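Local atomic coordinates of oxidoreductase, NAD-binding/iron-sulfur cluster-binding protein (Nitratireductor pacificus pht-3B, PDB entry 6ZXU), a protein that binds cobalamin and two [4Fe-4S] clusters and acts as a catabolic reductive dehalogenase. Residues D71-L74 and G75-E79; A112-F116 and L117-M121; E257-P260 and E261-L264; G652-R655 and M656-E660. All blocks are in the same frame, centred on the assembly; numbering follows the deposited sequence. Where two conformers were deposited one is given.

Interaction 1 (D71-L74 and G75-E79); sequences DSLL and GDVEE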
ATOM      1  N   ASP A  71     -19.705  19.429  -9.605  1.00 40.25           N
ATOM      2  CA  ASP A  71     -18.521  19.633  -8.714  1.00 45.51           C
ATOM      3  C   ASP A  71     -17.906  18.367  -8.111  1.00 45.86           C
ATOM      4  O   ASP A  71     -16.879  18.502  -7.320  1.00 34.40           O
ATOM      5  CB  ASP A  71     -18.811  20.481  -7.434  1.00 48.47           C
ATOM      6  CG  ASP A  71     -19.088  21.955  -7.722  1.00 57.74           C
ATOM      7  OD1 ASP A  71     -18.749  22.516  -8.851  1.00 44.69           O
ATOM      8  OD2 ASP A  71     -19.609  22.515  -6.722  1.00 60.07           O
ATOM      9  N   SER A  72     -18.574  17.220  -8.349  1.00 36.86           N
ATOM     10  CA  SER A  72     -18.183  16.052  -7.627  1.00 29.89           C
ATOM     11  C   SER A  72     -17.241  15.189  -8.405  1.00 29.41           C
ATOM     12  O   SER A  72     -17.093  15.184  -9.611  1.00 27.52           O
ATOM     13  CB  SER A  72     -19.373  15.215  -7.108  1.00 27.59           C
ATOM     14  OG  SER A  72     -19.832  14.356  -8.117  1.00 28.91           O
ATOM     15  N   LEU A  73     -16.604  14.357  -7.626  0.50 30.05           N
ATOM     16  CA  LEU A  73     -15.710  13.307  -8.035  0.50 30.09           C
ATOM     17  C   LEU A  73     -16.332  12.141  -8.862  0.50 27.45           C
ATOM     18  O   LEU A  73     -15.650  11.253  -9.328  0.50 24.58           O
ATOM     19  CB  LEU A  73     -15.327  12.777  -6.664  0.50 34.27           C
ATOM     20  CG  LEU A  73     -14.420  11.746  -6.204  0.50 31.77           C
ATOM     21  CD1 LEU A  73     -14.313  12.240  -4.797  0.50 32.77           C
ATOM     22  CD2 LEU A  73     -15.150  10.450  -6.278  0.50 29.51           C
ATOM     23  N   LEU A  74     -17.647  12.155  -9.021  1.00 29.78           N
ATOM     24  CA  LEU A  74     -18.372  10.997  -9.535  1.00 28.20           C
ATOM     25  C   LEU A  74     -17.864  10.453 -10.892  1.00 30.59           C
ATOM     26  O   LEU A  74     -17.653   9.242 -11.058  1.00 28.91           O
ATOM     27  CB  LEU A  74     -19.857  11.349  -9.602  1.00 29.53           C
ATOM     28  CG  LEU A  74     -20.751  10.219 -10.039  1.00 35.52           C
ATOM     29  CD1 LEU A  74     -20.712   9.078  -9.018  1.00 33.96           C
ATOM     30  CD2 LEU A  74     -22.187  10.699 -10.193  1.00 41.59           C
ATOM     31  N   GLY A  75     -17.589  11.344 -11.835  1.00 29.90           N
ATOM     32  CA  GLY A  75     -17.125  10.956 -13.155  1.00 28.15           C
ATOM     33  C   GLY A  75     -15.802  10.252 -13.140  1.00 26.32           C
ATOM     34  O   GLY A  75     -15.537   9.324 -13.900  1.00 29.03           O
ATOM     35  N   ASP A  76     -14.987  10.619 -12.195  1.00 27.02           N
ATOM     36  CA  ASP A  76     -13.670  10.016 -12.019  1.00 24.94           C
ATOM     37  C   ASP A  76     -13.662   8.599 -11.424  1.00 22.82           C
ATOM     38  O   ASP A  76     -13.012   7.717 -11.957  1.00 25.19           O
ATOM     39  CB  ASP A  76     -12.822  10.997 -11.167  1.00 27.64           C
ATOM     40  CG  ASP A  76     -12.754  12.420 -11.822  1.00 31.06           C
ATOM     41  OD1 ASP A  76     -12.633  12.456 -13.134  1.00 33.07           O
ATOM     42  OD2 ASP A  76     -12.858  13.437 -11.088  1.00 36.44           O
ATOM     43  N   VAL A  77     -14.394   8.360 -10.368  1.00 23.86           N
ATOM     44  CA  VAL A  77     -14.494   6.987  -9.864  1.00 24.06           C
ATOM     45  C   VAL A  77     -15.189   6.102 -10.841  1.00 26.54           C
ATOM     46  O   VAL A  77     -14.892   4.915 -10.887  1.00 25.85           O
ATOM     47  CB  VAL A  77     -15.098   6.877  -8.454  1.00 22.39           C
ATOM     48  CG1 VAL A  77     -14.143   7.506  -7.471  1.00 21.90           C
ATOM     49  CG2 VAL A  77     -16.454   7.580  -8.325  1.00 25.14           C
ATOM     50  N   GLU A  78     -16.150   6.660 -11.591  1.00 27.17           N
ATOM     51  CA  GLU A  78     -16.842   5.879 -12.660  1.00 27.21           C
ATOM     52  C   GLU A  78     -15.876   5.484 -13.759  1.00 24.99           C
ATOM     53  O   GLU A  78     -15.918   4.389 -14.271  1.00 26.69           O
ATOM     54  CB  GLU A  78     -17.997   6.661 -13.229  1.00 30.72           C
ATOM     55  CG  GLU A  78     -19.182   6.714 -12.272  1.00 38.98           C
ATOM     56  CD  GLU A  78     -20.366   7.540 -12.853  1.00 55.00           C
ATOM     57  OE1 GLU A  78     -21.581   7.140 -12.653  1.00 53.83           O
ATOM     58  OE2 GLU A  78     -20.088   8.551 -13.587  1.00 56.51           O
ATOM     59  N   GLU A  79     -14.949   6.352 -14.101  1.00 23.86           N
ATOM     60  CA  GLU A  79     -13.987   6.001 -15.099  1.00 25.56           C
ATOM     61  C   GLU A  79     -13.058   4.897 -14.664  1.00 24.72           C
ATOM     62  O   GLU A  79     -12.731   4.025 -15.441  1.00 22.04           O
ATOM     63  CB  GLU A  79     -13.169   7.242 -15.487  1.00 30.91           C
ATOM     64  CG  GLU A  79     -12.219   6.891 -16.602  1.00 37.67           C
ATOM     65  CD  GLU A  79     -11.210   8.000 -16.903  1.00 56.93           C
ATOM     66  OE1 GLU A  79     -10.978   8.870 -15.994  1.00 56.30           O
ATOM     67  OE2 GLU A  79     -10.636   7.971 -18.055  1.00 58.85           O
TER
HETATM   68  O   HOH W   1     -18.198  14.412 -11.715  1.00 33.57           O
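Leu-74 passes straight into Gly-75 as the chain winds from a loop into helix 74-85, and Leu-74 O closes an early turn by accepting from Glu-78 N at 3.0 Å. One residue earlier, Leu-73 O receives two weak bonds, from Asp-76 N and from Val-77 N, so the first turn is gripped at a shared acceptor. Ser-72 caps this beginning: its OG accepts from Leu-74 N at 3.2 Å, while the same hydroxyl also bonds to Ser-69 O just upstream. A water accepts from Gly-75 N at 3.1 Å and reaches back to Ser-72 O, although that second link is unusually short and should be read with caution.

Leu-74 and Glu-78 meet at an angle one turn apart, with Leu-74 CG 3.9 Å from Glu-78 CD. Glu-78 has CG beside its backbone N (chi1 -74°) and is extended beyond, which brings its CG to 3.2 Å from Leu-74 O. Val-77 brings CG2 to 3.4 Å from Leu-74 O, while its CG1 turns to Leu-73 CD2; the closeness of that methyl pair is doubtful because Leu-73 was modelled in two conformers. The carboxylate of Asp-76 is drawn elsewhere, into a salt bridge with Arg-469.

Leu-74 and Val-77 both rest on Ala-170 of helix 168-190, and Val-77 also meets Val-462 of helix 445-469, so the start of helix 74-85 is packed against two long helices. A backbone bond from Leu-73 to Trp-163 adds a link to the short helix 161-164.

Interaction 2 (A112-F116 and L117-M121); sequences ASAYF and LDASM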
ATOM      1  N   ALA A 112      -8.712 -14.834   2.912  1.00 17.58           N
ATOM      2  CA  ALA A 112      -7.547 -14.079   3.358  1.00 15.38           C
ATOM      3  C   ALA A 112      -7.022 -13.147   2.259  1.00 18.32           C
ATOM      4  O   ALA A 112      -6.575 -12.022   2.545  1.00 16.77           O
ATOM      5  CB  ALA A 112      -6.443 -15.023   3.807  1.00 15.44           C
ATOM      6  N   SER A 113      -7.182 -13.543   1.025  1.00 16.42           N
ATOM      7  CA  SER A 113      -6.804 -12.715  -0.119  1.00 17.98           C
ATOM      8  C   SER A 113      -7.679 -11.518  -0.202  1.00 18.34           C
ATOM      9  O   SER A 113      -7.174 -10.433  -0.504  1.00 18.66           O
ATOM     10  CB  SER A 113      -6.846 -13.505  -1.447  1.00 16.40           C
ATOM     11  OG  SER A 113      -5.978 -14.614  -1.456  1.00 19.96           O
ATOM     12  N   ALA A 114      -8.995 -11.679  -0.023  1.00 16.76           N
ATOM     13  CA  ALA A 114      -9.893 -10.574  -0.092  1.00 15.61           C
ATOM     14  C   ALA A 114      -9.669  -9.546   1.020  1.00 17.00           C
ATOM     15  O   ALA A 114      -9.713  -8.348   0.786  1.00 16.50           O
ATOM     16  CB  ALA A 114     -11.306 -11.070  -0.106  1.00 17.01           C
ATOM     17  N   TYR A 115      -9.407 -10.017   2.236  1.00 18.56           N
ATOM     18  CA  TYR A 115      -9.148  -9.165   3.362  1.00 17.66           C
ATOM     19  C   TYR A 115      -7.807  -8.430   3.147  1.00 17.97           C
ATOM     20  O   TYR A 115      -7.705  -7.264   3.482  1.00 18.24           O
ATOM     21  CB  TYR A 115      -9.109  -9.981   4.694  1.00 16.56           C
ATOM     22  CG  TYR A 115     -10.492 -10.369   5.183  1.00 17.40           C
ATOM     23  CD1 TYR A 115     -11.454  -9.398   5.383  1.00 17.80           C
ATOM     24  CD2 TYR A 115     -10.843 -11.669   5.407  1.00 18.20           C
ATOM     25  CE1 TYR A 115     -12.709  -9.699   5.839  1.00 16.17           C
ATOM     26  CE2 TYR A 115     -12.108 -11.981   5.845  1.00 18.16           C
ATOM     27  CZ  TYR A 115     -13.030 -11.021   6.074  1.00 18.21           C
ATOM     28  OH  TYR A 115     -14.257 -11.288   6.563  1.00 16.15           O
ATOM     29  N   PHE A 116      -6.811  -9.107   2.585  1.00 16.73           N
ATOM     30  CA  PHE A 116      -5.536  -8.504   2.187  1.00 17.43           C
ATOM     31  C   PHE A 116      -5.758  -7.283   1.266  1.00 19.47           C
ATOM     32  O   PHE A 116      -5.096  -6.235   1.412  1.00 18.25           O
ATOM     33  CB  PHE A 116      -4.653  -9.546   1.566  1.00 16.15           C
ATOM     34  CG  PHE A 116      -3.384  -9.015   0.943  1.00 16.99           C
ATOM     35  CD1 PHE A 116      -2.329  -8.550   1.770  1.00 19.33           C
ATOM     36  CD2 PHE A 116      -3.188  -9.026  -0.400  1.00 18.52           C
ATOM     37  CE1 PHE A 116      -1.155  -8.117   1.236  1.00 18.28           C
ATOM     38  CE2 PHE A 116      -1.994  -8.537  -0.972  1.00 17.67           C
ATOM     39  CZ  PHE A 116      -0.988  -8.101  -0.135  1.00 18.69           C
ATOM     40  N   LEU A 117      -6.756  -7.368   0.405  1.00 21.28           N
ATOM     41  CA  LEU A 117      -7.104  -6.286  -0.531  1.00 18.23           C
ATOM     42  C   LEU A 117      -8.072  -5.313   0.061  1.00 19.92           C
ATOM     43  O   LEU A 117      -8.610  -4.477  -0.630  1.00 22.02           O
ATOM     44  CB  LEU A 117      -7.646  -6.864  -1.831  1.00 17.30           C
ATOM     45  CG  LEU A 117      -6.741  -7.776  -2.595  1.00 18.61           C
ATOM     46  CD1 LEU A 117      -7.460  -8.362  -3.786  1.00 19.21           C
ATOM     47  CD2 LEU A 117      -5.499  -7.074  -3.101  1.00 18.82           C
ATOM     48  N   ASP A 118      -8.310  -5.408   1.358  1.00 21.03           N
ATOM     49  CA  ASP A 118      -9.161  -4.499   2.089  1.00 21.03           C
ATOM     50  C   ASP A 118     -10.692  -4.650   1.787  1.00 21.18           C
ATOM     51  O   ASP A 118     -11.443  -3.703   1.904  1.00 19.07           O
ATOM     52  CB  ASP A 118      -8.673  -3.057   1.960  1.00 25.64           C
ATOM     53  CG  ASP A 118      -7.232  -2.919   2.361  1.00 30.23           C
ATOM     54  OD1 ASP A 118      -6.939  -3.165   3.572  1.00 29.80           O
ATOM     55  OD2 ASP A 118      -6.375  -2.656   1.462  1.00 26.93           O
ATOM     56  N   ALA A 119     -11.159  -5.877   1.521  1.00 17.86           N
ATOM     57  CA  ALA A 119     -12.562  -6.171   1.717  1.00 19.12           C
ATOM     58  C   ALA A 119     -12.897  -5.970   3.184  1.00 21.41           C
ATOM     59  O   ALA A 119     -12.095  -6.219   4.046  1.00 23.30           O
ATOM     60  CB  ALA A 119     -12.890  -7.625   1.311  1.00 20.32           C
ATOM     61  N   SER A 120     -14.108  -5.522   3.458  1.00 21.18           N
ATOM     62  CA  SER A 120     -14.605  -5.339   4.819  1.00 23.24           C
ATOM     63  C   SER A 120     -15.126  -6.635   5.433  1.00 20.91           C
ATOM     64  O   SER A 120     -14.979  -6.869   6.634  1.00 20.62           O
ATOM     65  CB  SER A 120     -15.734  -4.241   4.863  1.00 23.53           C
ATOM     66  OG  SER A 120     -15.236  -2.956   4.415  1.00 27.37           O
ATOM     67  N   MET A 121     -15.732  -7.466   4.605  1.00 18.14           N
ATOM     68  CA  MET A 121     -16.437  -8.690   5.078  1.00 19.71           C
ATOM     69  C   MET A 121     -16.510  -9.612   3.881  1.00 18.05           C
ATOM     70  O   MET A 121     -16.725  -9.134   2.773  1.00 18.13           O
ATOM     71  CB  MET A 121     -17.823  -8.284   5.544  1.00 23.20           C
ATOM     72  CG  MET A 121     -18.712  -9.397   6.071  1.00 31.83           C
ATOM     73  SD  MET A 121     -20.301  -8.791   6.723  1.00 41.77           S
ATOM     74  CE  MET A 121     -19.694  -7.397   7.622  1.00 23.23           C
TER
HETATM   75  O   HOH W   2      -9.558  -6.048   5.581  1.00 41.58           O
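Ala-114 and Ala-119 touch through their methyl groups, CB to CB at 4.0 Å, as the chain leaves helix 103-116 and folds back on its last turn. The backbone holds this reversal: Ala-119 N donates to Ala-114 O at 3.0 Å with an N-H...O angle of 163°, and Asp-118 N reaches Tyr-115 O at 2.9 Å. Leu-117 N is bonded to Ser-113 O and, weakly, to Ala-114 O.

Tyr-115 offers its ring edge to the departing chain. With CG beside the backbone N (chi1 -76°), the ring lies along residues 119-121; CD1 is 3.5 Å from Ala-119 O, and Ser-120 O lies in the ring plane, 3.7 Å from CE1. At the far end of the ring OH accepts from Val-122 N, which ties the end of the ring to the start of strand 121-126, and a water donates to both Tyr-115 O and Ala-119 O. Next along the chain, the Phe-116 and Leu-117 side chains meet at an angle, CD2 to CD2 at 4.1 Å.

Farther out, the Phe-116 ring meets that of Trp-640, and Asp-118 OD2 forms salt bridges with Arg-451 and Arg-455 of helix 445-469, tying the turn to that helix. Asp-118, with positive phi, is the C' residue of a Schellman motif, followed by a classic beta bulge in which Ser-120 and Met-121 both face Ala-147 as strand 121-126 begins.

Interaction 3 (E257-P260 and E261-L264); sequences ETAP and EVML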
ATOM      1  N   GLU A 257     -24.028  -8.819  17.685  1.00 26.13           N
ATOM      2  CA  GLU A 257     -23.003  -7.829  17.343  1.00 27.98           C
ATOM      3  C   GLU A 257     -22.550  -7.022  18.542  1.00 30.84           C
ATOM      4  O   GLU A 257     -21.460  -6.479  18.534  1.00 31.57           O
ATOM      5  CB  GLU A 257     -23.525  -6.778  16.353  1.00 32.29           C
ATOM      6  CG  GLU A 257     -23.763  -7.264  14.962  1.00 37.74           C
ATOM      7  CD  GLU A 257     -24.627  -6.273  14.120  1.00 48.37           C
ATOM      8  OE1 GLU A 257     -25.773  -6.753  13.715  1.00 42.75           O
ATOM      9  OE2 GLU A 257     -24.178  -5.063  13.838  1.00 46.32           O
ATOM     10  N   THR A 258     -23.332  -6.963  19.595  1.00 30.36           N
ATOM     11  CA  THR A 258     -22.892  -6.229  20.776  1.00 32.66           C
ATOM     12  C   THR A 258     -22.688  -7.099  22.002  1.00 30.36           C
ATOM     13  O   THR A 258     -22.626  -6.580  23.115  1.00 33.62           O
ATOM     14  CB  THR A 258     -23.909  -5.143  21.100  1.00 33.91           C
ATOM     15  OG1 THR A 258     -25.186  -5.765  21.311  1.00 39.01           O
ATOM     16  CG2 THR A 258     -23.957  -4.123  19.942  1.00 36.69           C
ATOM     17  N   ALA A 259     -22.528  -8.412  21.805  1.00 28.92           N
ATOM     18  CA  ALA A 259     -22.070  -9.284  22.884  1.00 24.93           C
ATOM     19  C   ALA A 259     -20.714  -8.792  23.445  1.00 25.84           C
ATOM     20  O   ALA A 259     -19.956  -8.129  22.752  1.00 23.06           O
ATOM     21  CB  ALA A 259     -21.890 -10.690  22.414  1.00 28.07           C
ATOM     22  N   PRO A 260     -20.438  -9.047  24.727  1.00 24.46           N
ATOM     23  CA  PRO A 260     -19.268  -8.473  25.369  1.00 22.50           C
ATOM     24  C   PRO A 260     -17.937  -8.831  24.758  1.00 22.64           C
ATOM     25  O   PRO A 260     -17.029  -8.002  24.707  1.00 18.94           O
ATOM     26  CB  PRO A 260     -19.345  -9.081  26.777  1.00 23.64           C
ATOM     27  CG  PRO A 260     -20.845  -9.204  27.017  1.00 24.76           C
ATOM     28  CD  PRO A 260     -21.320  -9.755  25.695  1.00 26.40           C
ATOM     29  N   GLU A 261     -17.820 -10.054  24.252  1.00 23.08           N
ATOM     30  CA  GLU A 261     -16.602 -10.506  23.530  1.00 23.62           C
ATOM     31  C   GLU A 261     -16.397  -9.778  22.232  1.00 20.31           C
ATOM     32  O   GLU A 261     -15.267  -9.496  21.895  1.00 23.99           O
ATOM     33  CB  GLU A 261     -16.661 -11.993  23.276  1.00 24.12           C
ATOM     34  CG  GLU A 261     -16.759 -12.841  24.532  1.00 28.17           C
ATOM     35  CD  GLU A 261     -18.199 -13.000  25.120  1.00 37.48           C
ATOM     36  OE1 GLU A 261     -19.262 -12.444  24.612  1.00 35.93           O
ATOM     37  OE2 GLU A 261     -18.259 -13.690  26.196  1.00 47.66           O
ATOM     38  N   VAL A 262     -17.487  -9.400  21.564  1.00 18.06           N
ATOM     39  CA  VAL A 262     -17.405  -8.659  20.366  1.00 19.46           C
ATOM     40  C   VAL A 262     -17.090  -7.197  20.609  1.00 19.69           C
ATOM     41  O   VAL A 262     -16.240  -6.599  19.901  1.00 18.76           O
ATOM     42  CB  VAL A 262     -18.731  -8.799  19.547  1.00 21.95           C
ATOM     43  CG1 VAL A 262     -18.682  -7.968  18.302  1.00 24.46           C
ATOM     44  CG2 VAL A 262     -18.984 -10.290  19.229  1.00 20.12           C
ATOM     45  N   MET A 263     -17.835  -6.572  21.545  1.00 21.00           N
ATOM     46  CA  MET A 263     -17.630  -5.189  21.907  1.00 20.67           C
ATOM     47  C   MET A 263     -16.191  -4.924  22.268  1.00 19.83           C
ATOM     48  O   MET A 263     -15.601  -3.930  21.797  1.00 21.08           O
ATOM     49  CB  MET A 263     -18.587  -4.800  23.004  1.00 20.62           C
ATOM     50  CG  MET A 263     -18.420  -3.369  23.513  1.00 28.26           C
ATOM     51  SD  MET A 263     -18.688  -1.993  22.338  1.00 34.77           S
ATOM     52  CE  MET A 263     -20.424  -2.296  21.922  1.00 34.74           C
ATOM     53  N   LEU A 264     -15.614  -5.748  23.126  1.00 17.72           N
ATOM     54  CA  LEU A 264     -14.252  -5.525  23.573  1.00 20.88           C
ATOM     55  C   LEU A 264     -13.164  -6.040  22.634  1.00 24.21           C
ATOM     56  O   LEU A 264     -11.974  -5.768  22.861  1.00 21.71           O
ATOM     57  CB  LEU A 264     -14.001  -6.127  24.961  1.00 26.93           C
ATOM     58  CG  LEU A 264     -14.474  -5.250  26.127  1.00 27.54           C
ATOM     59  CD1 LEU A 264     -14.111  -5.909  27.451  1.00 29.28           C
ATOM     60  CD2 LEU A 264     -13.819  -3.905  26.127  1.00 30.80           C
TER
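Ala-259 O and Met-263 N form the firm part of this contact, a nearly linear bond of 2.9 Å. The same oxygen also takes a weaker bond from Val-262 N. One residue on, Leu-264 N donates to Pro-260 O at 3.1 Å.

Val-262 is the buried residue of the group. CG1 lies opposite the backbone N (chi1 177°) and meets Glu-257 O at 3.2 Å, whereas CG2 faces Ala-259 CB at the looser distance of 4.3 Å. Val-262 also packs on Phe-227, whose backbone N is bonded to Glu-257 OE2, so Phe-227 meets Val-262 on one hand and, through its backbone N, Glu-257 on the other.

The outer side is much slacker. Pro-260 and Glu-261 lie side by side and point the same way; the glutamate chain bends at chi2 (83°), returning OE1 to 3.6 Å from Pro-260 CD, while elsewhere it touches Arg-47. Thr-258 CG2 and Met-263 CE barely meet, at 4.4 Å. Pro-260, Glu-261, Met-263 and Leu-264 touch a crystal neighbour, so their outward conformations may partly reflect the lattice.

Ala-259 stands at the N-cap and Pro-260 opens the first turn, where a residue lacking an N-H costs the helix no bond: an N-cap followed by proline at N1, a common way for a helix to begin, here at the surface of the protein.

Interaction 4 (G652-R655 and M656-E660); sequences GAPR and MGTNE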
ATOM      1  N   GLY A 652       3.381 -23.345 -10.268  1.00 28.02           N
ATOM      2  CA  GLY A 652       3.828 -24.564  -9.649  1.00 27.79           C
ATOM      3  C   GLY A 652       4.568 -24.334  -8.364  1.00 28.74           C
ATOM      4  O   GLY A 652       4.711 -23.210  -7.873  1.00 28.46           O
ATOM      5  N   ALA A 653       4.998 -25.386  -7.737  1.00 24.51           N
ATOM      6  CA  ALA A 653       5.780 -25.263  -6.529  1.00 28.53           C
ATOM      7  C   ALA A 653       7.096 -24.524  -6.806  1.00 29.32           C
ATOM      8  O   ALA A 653       7.603 -24.543  -7.894  1.00 31.05           O
ATOM      9  CB  ALA A 653       6.118 -26.606  -5.947  1.00 29.92           C
ATOM     10  N   PRO A 654       7.638 -23.849  -5.798  1.00 32.49           N
ATOM     11  CA  PRO A 654       8.840 -23.051  -6.019  1.00 29.61           C
ATOM     12  C   PRO A 654       9.969 -23.961  -6.471  1.00 31.50           C
ATOM     13  O   PRO A 654      10.213 -24.960  -5.862  1.00 30.05           O
ATOM     14  CB  PRO A 654       9.136 -22.478  -4.639  1.00 31.56           C
ATOM     15  CG  PRO A 654       7.769 -22.324  -4.062  1.00 34.17           C
ATOM     16  CD  PRO A 654       7.012 -23.553  -4.503  1.00 33.37           C
ATOM     17  N   ARG A 655      10.674 -23.572  -7.507  1.00 27.10           N
ATOM     18  CA  ARG A 655      11.722 -24.396  -8.062  1.00 31.88           C
ATOM     19  C   ARG A 655      12.939 -24.568  -7.135  1.00 29.43           C
ATOM     20  O   ARG A 655      13.454 -25.644  -6.993  1.00 29.11           O
ATOM     21  CB  ARG A 655      12.130 -23.812  -9.424  1.00 36.61           C
ATOM     22  CG  ARG A 655      13.234 -24.588 -10.133  1.00 42.52           C
ATOM     23  CD  ARG A 655      13.459 -24.049 -11.557  1.00 42.57           C
ATOM     24  NE  ARG A 655      13.928 -22.659 -11.439  1.00 54.72           N
ATOM     25  CZ  ARG A 655      15.167 -22.262 -11.096  1.00 58.39           C
ATOM     26  NH1 ARG A 655      16.151 -23.146 -10.900  1.00 59.52           N
ATOM     27  NH2 ARG A 655      15.420 -20.959 -10.949  1.00 59.25           N
ATOM     28  N   MET A 656      13.372 -23.515  -6.454  1.00 29.39           N
ATOM     29  CA  MET A 656      14.567 -23.553  -5.594  1.00 26.60           C
ATOM     30  C   MET A 656      14.260 -23.521  -4.092  1.00 27.14           C
ATOM     31  O   MET A 656      15.172 -23.486  -3.272  1.00 30.76           O
ATOM     32  CB  MET A 656      15.409 -22.320  -5.914  1.00 28.40           C
ATOM     33  CG  MET A 656      15.833 -22.212  -7.343  1.00 36.76           C
ATOM     34  SD  MET A 656      16.841 -23.715  -7.722  1.00 45.43           S
ATOM     35  CE  MET A 656      18.318 -23.464  -6.725  1.00 40.58           C
ATOM     36  N   GLY A 657      12.990 -23.492  -3.727  1.00 25.50           N
ATOM     37  CA  GLY A 657      12.579 -23.473  -2.312  1.00 27.71           C
ATOM     38  C   GLY A 657      12.025 -22.105  -1.911  1.00 26.04           C
ATOM     39  O   GLY A 657      11.703 -21.290  -2.793  1.00 25.16           O
ATOM     40  N   THR A 658      11.983 -21.858  -0.583  1.00 25.45           N
ATOM     41  CA  THR A 658      11.324 -20.714  -0.000  1.00 23.52           C
ATOM     42  C   THR A 658      12.116 -20.224   1.168  1.00 24.85           C
ATOM     43  O   THR A 658      12.501 -20.983   2.044  1.00 22.15           O
ATOM     44  CB  THR A 658       9.938 -21.115   0.433  1.00 23.72           C
ATOM     45  OG1 THR A 658       9.200 -21.529  -0.732  1.00 22.56           O
ATOM     46  CG2 THR A 658       9.210 -19.993   1.137  1.00 25.92           C
ATOM     47  N   ASN A 659      12.369 -18.913   1.193  1.00 23.31           N
ATOM     48  CA  ASN A 659      13.009 -18.271   2.366  1.00 21.82           C
ATOM     49  C   ASN A 659      12.132 -18.347   3.566  1.00 18.83           C
ATOM     50  O   ASN A 659      10.924 -18.066   3.496  1.00 17.95           O
ATOM     51  CB  ASN A 659      13.335 -16.767   2.078  1.00 20.33           C
ATOM     52  CG  ASN A 659      14.402 -16.622   1.046  1.00 21.49           C
ATOM     53  OD1 ASN A 659      15.492 -17.178   1.192  1.00 24.22           O
ATOM     54  ND2 ASN A 659      14.109 -15.899  -0.038  1.00 18.22           N
ATOM     55  N   GLU A 660      12.706 -18.774   4.686  1.00 19.02           N
ATOM     56  CA  GLU A 660      12.011 -18.858   5.991  1.00 22.33           C
ATOM     57  C   GLU A 660      12.983 -18.400   7.061  1.00 24.09           C
ATOM     58  O   GLU A 660      13.353 -19.115   7.966  1.00 20.38           O
ATOM     59  CB  GLU A 660      11.476 -20.257   6.265  1.00 23.81           C
ATOM     60  CG  GLU A 660      10.498 -20.693   5.208  1.00 25.49           C
ATOM     61  CD  GLU A 660      10.119 -22.172   5.385  1.00 46.42           C
ATOM     62  OE1 GLU A 660      11.085 -23.041   5.621  1.00 47.41           O
ATOM     63  OE2 GLU A 660       8.869 -22.446   5.272  1.00 40.40           O
TER
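Arg-655 and Met-656 run side by side in the same direction, and the guanidinium turns one face to the methionine. Met-656 CG sits 3.5 Å above that plane, displaced toward the rim, and is 3.8 Å from Arg-655 CZ. Beyond it the sulfur comes to the amino end, with Arg-655 NH1 3.3 Å from Met-656 SD. Bends in both chains make this possible: the arginine is extended through CG and CD, then bends at chi3 (64°), while Met-656 bends at both chi2 and chi3, which sets CG over the face and SD by NH1, while the methyl CE continues past the rim. The Arg-655 side chain also touches Met-583.

Arg-655 and Met-656 occupy the two central positions of a type I beta turn, with Pro-654 and Gly-657 as its first and last residues and their CA atoms 5.3 Å apart. Gly-657 leaves the turn with a positive phi (108°) that suits glycine. Arg-655 N is held from the strand side by Glu-645 OE1.

Pro-654 points toward the chain that follows. Its CB is 3.4 Å from Gly-657 O, and its ring crosses Thr-658 at an angle, CG lying 3.7 Å from OG1. That hydroxyl is bonded to Trp-443 NE1, which also makes a weak bond to Gly-657 O, while the Pro-654 ring rests against Trp-443.

Three of the four contacts lie at helix ends, two where a helix starts (interactions 1 and 3) and one where it stops (interaction 2), while interaction 4 is a surface loop. Interactions 1 and 2, with centres 24 Å apart, both pack on helices 168-190 and 445-469. Interaction 2 lies nearest the cofactor: the Phe-116 side chain is about 7 Å from that of Gln-430, which binds the cobalamin, and about 12 Å from the bound cobalamin itself, whereas the other three lie away from the annotated sites. Interactions 2 and 3 come within about 8 Å between nearest atoms, without touching. Interactions 1 and 4 lie on opposite sides of the chain's centre, 44 Å apart between centres.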